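Local coordinates for regulator of nonsense transcripts 2 (Homo sapiens, PDB 4CEM), which acts as a factor of nonsense-mediated mRNA decay, represented here by the first of its three MIF4G domains, at residues A[48-59]-A[76-85]. Sequence-based numbering, arbitrary orientation.
Unlike the reference sequence in segment 48-59: Ile52 (reference Leu).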
loop_
_atom_site.group_PDB
_atom_site.type_symbol
_atom_site.label_atom_id
_atom_site.label_comp_id
_atom_site.label_asym_id
_atom_site.label_seq_id
_atom_site.Cartn_x
_atom_site.Cartn_y
_atom_site.Cartn_z
ATOM N N LEU A 48 30.657 -17.202 -8.194
ATOM C CA LEU A 48 30.329 -16.017 -7.417
ATOM C C LEU A 48 30.992 -16.227 -6.069
ATOM O O LEU A 48 31.368 -17.355 -5.737
ATOM C CB LEU A 48 28.815 -15.842 -7.290
ATOM C CG LEU A 48 28.039 -15.792 -8.618
ATOM C CD1 LEU A 48 26.564 -15.564 -8.354
ATOM C CD2 LEU A 48 28.577 -14.723 -9.562
ATOM N N ASP A 49 31.162 -15.164 -5.292
ATOM C CA ASP A 49 31.920 -15.302 -4.058
ATOM C C ASP A 49 31.017 -15.437 -2.830
ATOM O O ASP A 49 30.032 -14.715 -2.684
ATOM C CB ASP A 49 32.956 -14.177 -3.918
ATOM C CG ASP A 49 32.489 -13.057 -3.061
ATOM O OD1 ASP A 49 31.391 -12.535 -3.340
ATOM O OD2 ASP A 49 33.218 -12.696 -2.113
ATOM N N SER A 50 31.377 -16.383 -1.962
ATOM C CA SER A 50 30.616 -16.698 -0.751
ATOM C C SER A 50 31.183 -16.043 0.501
ATOM O O SER A 50 30.801 -16.418 1.605
ATOM C CB SER A 50 30.628 -18.208 -0.513
ATOM O OG SER A 50 30.491 -18.910 -1.725
ATOM N N SER A 51 32.084 -15.079 0.353
ATOM C CA SER A 51 32.779 -14.567 1.520
ATOM C C SER A 51 31.742 -14.090 2.533
ATOM O O SER A 51 30.717 -13.534 2.148
ATOM C CB SER A 51 33.770 -13.449 1.154
ATOM O OG SER A 51 33.223 -12.169 1.381
ATOM N N ILE A 52 32.001 -14.349 3.814
ATOM C CA ILE A 52 31.135 -13.899 4.899
ATOM C C ILE A 52 31.163 -12.386 4.982
ATOM O O ILE A 52 30.120 -11.766 5.172
ATOM C CB ILE A 52 31.524 -14.525 6.272
ATOM C CG1 ILE A 52 30.930 -15.930 6.390
ATOM C CG2 ILE A 52 31.029 -13.681 7.449
ATOM C CD1 ILE A 52 31.138 -16.577 7.744
ATOM N N LYS A 53 32.344 -11.798 4.823
ATOM C CA LYS A 53 32.477 -10.341 4.902
ATOM C C LYS A 53 31.500 -9.664 3.930
ATOM O O LYS A 53 30.662 -8.855 4.339
ATOM C CB LYS A 53 33.914 -9.872 4.600
ATOM C CG LYS A 53 35.025 -10.830 5.025
ATOM C CD LYS A 53 36.387 -10.135 5.107
ATOM C CE LYS A 53 37.532 -11.142 5.259
ATOM N NZ LYS A 53 38.751 -10.562 5.897
ATOM N N LYS A 54 31.588 -10.036 2.654
ATOM C CA LYS A 54 30.847 -9.340 1.602
ATOM C C LYS A 54 29.354 -9.619 1.667
ATOM O O LYS A 54 28.542 -8.696 1.612
ATOM C CB LYS A 54 31.417 -9.678 0.221
ATOM C CG LYS A 54 32.885 -9.295 0.111
ATOM C CD LYS A 54 33.264 -8.612 -1.190
ATOM C CE LYS A 54 34.520 -7.767 -0.990
ATOM N NZ LYS A 54 35.202 -7.432 -2.271
ATOM N N ASN A 55 28.993 -10.884 1.812
ATOM C CA ASN A 55 27.586 -11.239 1.944
ATOM C C ASN A 55 26.921 -10.605 3.152
ATOM O O ASN A 55 25.753 -10.231 3.087
ATOM C CB ASN A 55 27.405 -12.751 1.969
ATOM C CG ASN A 55 27.443 -13.348 0.584
ATOM O OD1 ASN A 55 26.401 -13.572 -0.027
ATOM N ND2 ASN A 55 28.643 -13.579 0.066
ATOM N N THR A 56 27.666 -10.461 4.244
ATOM C CA THR A 56 27.122 -9.832 5.450
ATOM C C THR A 56 26.984 -8.341 5.223
ATOM O O THR A 56 25.974 -7.753 5.595
ATOM C CB THR A 56 27.993 -10.105 6.693
ATOM O OG1 THR A 56 28.149 -11.523 6.846
ATOM C CG2 THR A 56 27.339 -9.524 7.942
ATOM N N ALA A 57 27.993 -7.738 4.598
ATOM C CA ALA A 57 27.928 -6.324 4.233
ATOM C C ALA A 57 26.671 -6.064 3.409
ATOM O O ALA A 57 25.892 -5.151 3.708
ATOM C CB ALA A 57 29.163 -5.915 3.451
ATOM N N PHE A 58 26.456 -6.905 2.399
ATOM C CA PHE A 58 25.317 -6.752 1.515
ATOM C C PHE A 58 23.998 -6.866 2.267
ATOM O O PHE A 58 23.119 -6.014 2.100
ATOM C CB PHE A 58 25.369 -7.760 0.369
ATOM C CG PHE A 58 24.288 -7.555 -0.647
ATOM C CD1 PHE A 58 24.258 -6.400 -1.413
ATOM C CD2 PHE A 58 23.280 -8.499 -0.817
ATOM C CE1 PHE A 58 23.252 -6.188 -2.339
ATOM C CE2 PHE A 58 22.278 -8.298 -1.750
ATOM C CZ PHE A 58 22.266 -7.140 -2.512
ATOM N N VAL A 59 23.868 -7.892 3.111
ATOM C CA VAL A 59 22.661 -8.058 3.929
ATOM C C VAL A 59 22.367 -6.818 4.765
ATOM O O VAL A 59 21.207 -6.495 5.010
ATOM C CB VAL A 59 22.756 -9.283 4.861
ATOM C CG1 VAL A 59 21.645 -9.259 5.914
ATOM C CG2 VAL A 59 22.687 -10.567 4.041
ATOM N N ASP A 76 26.329 -5.346 -6.786
ATOM C CA ASP A 76 26.823 -6.196 -5.716
ATOM C C ASP A 76 26.128 -7.542 -5.737
ATOM O O ASP A 76 26.789 -8.583 -5.714
ATOM C CB ASP A 76 26.620 -5.544 -4.352
ATOM C CG ASP A 76 27.468 -4.306 -4.164
ATOM O OD1 ASP A 76 28.433 -4.101 -4.947
ATOM O OD2 ASP A 76 27.160 -3.528 -3.230
ATOM N N PHE A 77 24.800 -7.523 -5.779
ATOM C CA PHE A 77 24.026 -8.761 -5.820
ATOM C C PHE A 77 24.576 -9.763 -6.837
ATOM O O PHE A 77 24.756 -10.942 -6.514
ATOM C CB PHE A 77 22.559 -8.467 -6.134
ATOM C CG PHE A 77 21.695 -9.698 -6.215
ATOM C CD1 PHE A 77 21.074 -10.200 -5.083
ATOM C CD2 PHE A 77 21.495 -10.346 -7.427
ATOM C CE1 PHE A 77 20.278 -11.328 -5.153
ATOM C CE2 PHE A 77 20.693 -11.470 -7.506
ATOM C CZ PHE A 77 20.085 -11.965 -6.366
ATOM N N ASN A 78 24.865 -9.300 -8.053
ATOM C CA ASN A 78 25.259 -10.224 -9.112
ATOM C C ASN A 78 26.590 -10.924 -8.885
ATOM O O ASN A 78 26.855 -11.956 -9.510
ATOM C CB ASN A 78 25.222 -9.554 -10.486
ATOM C CG ASN A 78 23.797 -9.398 -11.010
ATOM O OD1 ASN A 78 23.009 -10.351 -10.994
ATOM N ND2 ASN A 78 23.455 -8.189 -11.460
ATOM N N GLY A 79 27.417 -10.377 -7.996
ATOM C CA GLY A 79 28.735 -10.945 -7.711
ATOM C C GLY A 79 28.809 -11.870 -6.502
ATOM O O GLY A 79 29.795 -12.589 -6.329
ATOM N N LEU A 80 27.769 -11.848 -5.673
ATOM C CA LEU A 80 27.737 -12.597 -4.429
ATOM C C LEU A 80 27.025 -13.940 -4.578
ATOM O O LEU A 80 26.071 -14.069 -5.337
ATOM C CB LEU A 80 27.002 -11.791 -3.358
ATOM C CG LEU A 80 27.497 -10.401 -2.980
ATOM C CD1 LEU A 80 26.621 -9.839 -1.879
ATOM C CD2 LEU A 80 28.939 -10.454 -2.516
ATOM N N ASN A 81 27.492 -14.938 -3.833
ATOM C CA ASN A 81 26.749 -16.182 -3.650
ATOM C C ASN A 81 26.002 -16.074 -2.335
ATOM O O ASN A 81 26.581 -16.275 -1.275
ATOM C CB ASN A 81 27.684 -17.400 -3.640
ATOM C CG ASN A 81 26.935 -18.716 -3.497
ATOM O OD1 ASN A 81 25.794 -18.756 -3.041
ATOM N ND2 ASN A 81 27.576 -19.800 -3.901
ATOM N N LEU A 82 24.716 -15.755 -2.416
ATOM C CA LEU A 82 23.893 -15.523 -1.229
ATOM C C LEU A 82 23.129 -16.780 -0.793
ATOM O O LEU A 82 22.240 -16.697 0.053
ATOM C CB LEU A 82 22.931 -14.350 -1.487
ATOM C CG LEU A 82 23.563 -12.947 -1.474
ATOM C CD1 LEU A 82 22.804 -11.988 -2.375
ATOM C CD2 LEU A 82 23.643 -12.375 -0.064
ATOM N N SER A 83 23.500 -17.936 -1.351
ATOM C CA SER A 83 22.854 -19.217 -1.042
ATOM C C SER A 83 22.616 -19.467 0.440
ATOM O O SER A 83 21.568 -19.991 0.806
ATOM C CB SER A 83 23.667 -20.386 -1.591
ATOM O OG SER A 83 23.476 -20.530 -2.984
ATOM N N LYS A 84 23.585 -19.098 1.280
ATOM C CA LYS A 84 23.501 -19.345 2.716
ATOM C C LYS A 84 22.870 -18.210 3.509
ATOM O O LYS A 84 22.634 -18.370 4.706
ATOM C CB LYS A 84 24.895 -19.623 3.281
ATOM C CG LYS A 84 25.535 -20.911 2.779
ATOM C CD LYS A 84 26.953 -21.040 3.321
ATOM C CE LYS A 84 27.839 -21.924 2.449
ATOM N NZ LYS A 84 27.495 -23.374 2.548
ATOM N N TYR A 85 22.596 -17.070 2.873
ATOM C CA TYR A 85 22.208 -15.863 3.621
ATOM C C TYR A 85 20.776 -15.378 3.337
ATOM O O TYR A 85 20.424 -14.228 3.636
ATOM C CB TYR A 85 23.222 -14.746 3.366
ATOM C CG TYR A 85 24.657 -15.166 3.598
ATOM C CD1 TYR A 85 25.348 -15.903 2.635
ATOM C CD2 TYR A 85 25.326 -14.833 4.780
ATOM C CE1 TYR A 85 26.659 -16.295 2.839
ATOM C CE2 TYR A 85 26.643 -15.225 4.995
ATOM C CZ TYR A 85 27.301 -15.955 4.017
ATOM O OH TYR A 85 28.602 -16.355 4.195
#
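Tyr85 lays its ring against Asn55: Asn55 CB stands 3.6 Å from the ring centroid and 8° off the ring normal, a CH-pi contact over the face. The Asn55 amide follows, stacked with its plane 18° from that of the ring. At the phenol end, Ile52 CG1 meets the ring edge, near its plane and close to the hydroxyl. With CG anti to its carbonyl carbon, Asn55 sends ND2 back to its own segment, where it donates to Ser51 O at 2.9 Å and to Asp49 O at 3.3 Å. Asp49 O also accepts from Asn81 N at 2.8 Å; the two donors reach it from opposite faces of its carbonyl plane. Asp49 N completes the pairing by donating to Gly79 O at 3.1 Å. These two backbone bonds form a single beta bridge between Asp49 and Leu80, a short extended pairing in an otherwise helical MIF4G domain. It joins the lead-in to helix 52-61, N-capped by Ser51 OG, to the chain leaving helix 70-79. Replacing Asn55 with an alanine would probably leave Asp49 O gripped by Asn81 N alone within this contact and strip the Tyr85 face of its stacked amide. One turn further along the helix, Phe58 has CG anti to its backbone N (chi1 -174°), which carries the ring in among Asp76, Phe77, Leu80 and Leu82. Leu80 CD1 bears obliquely on the base of the ring, Leu82 CD1 lies 3.8 Å from Phe58 CE2, and Phe77 CB lies 3.9 Å from Phe58 CZ. Leu80 CD2 diverges to Lys54 CB. Behind this cluster, helix 103-116 supplies Phe113, whose ring meets that of Phe77 edge-to-face and which also touches Leu82.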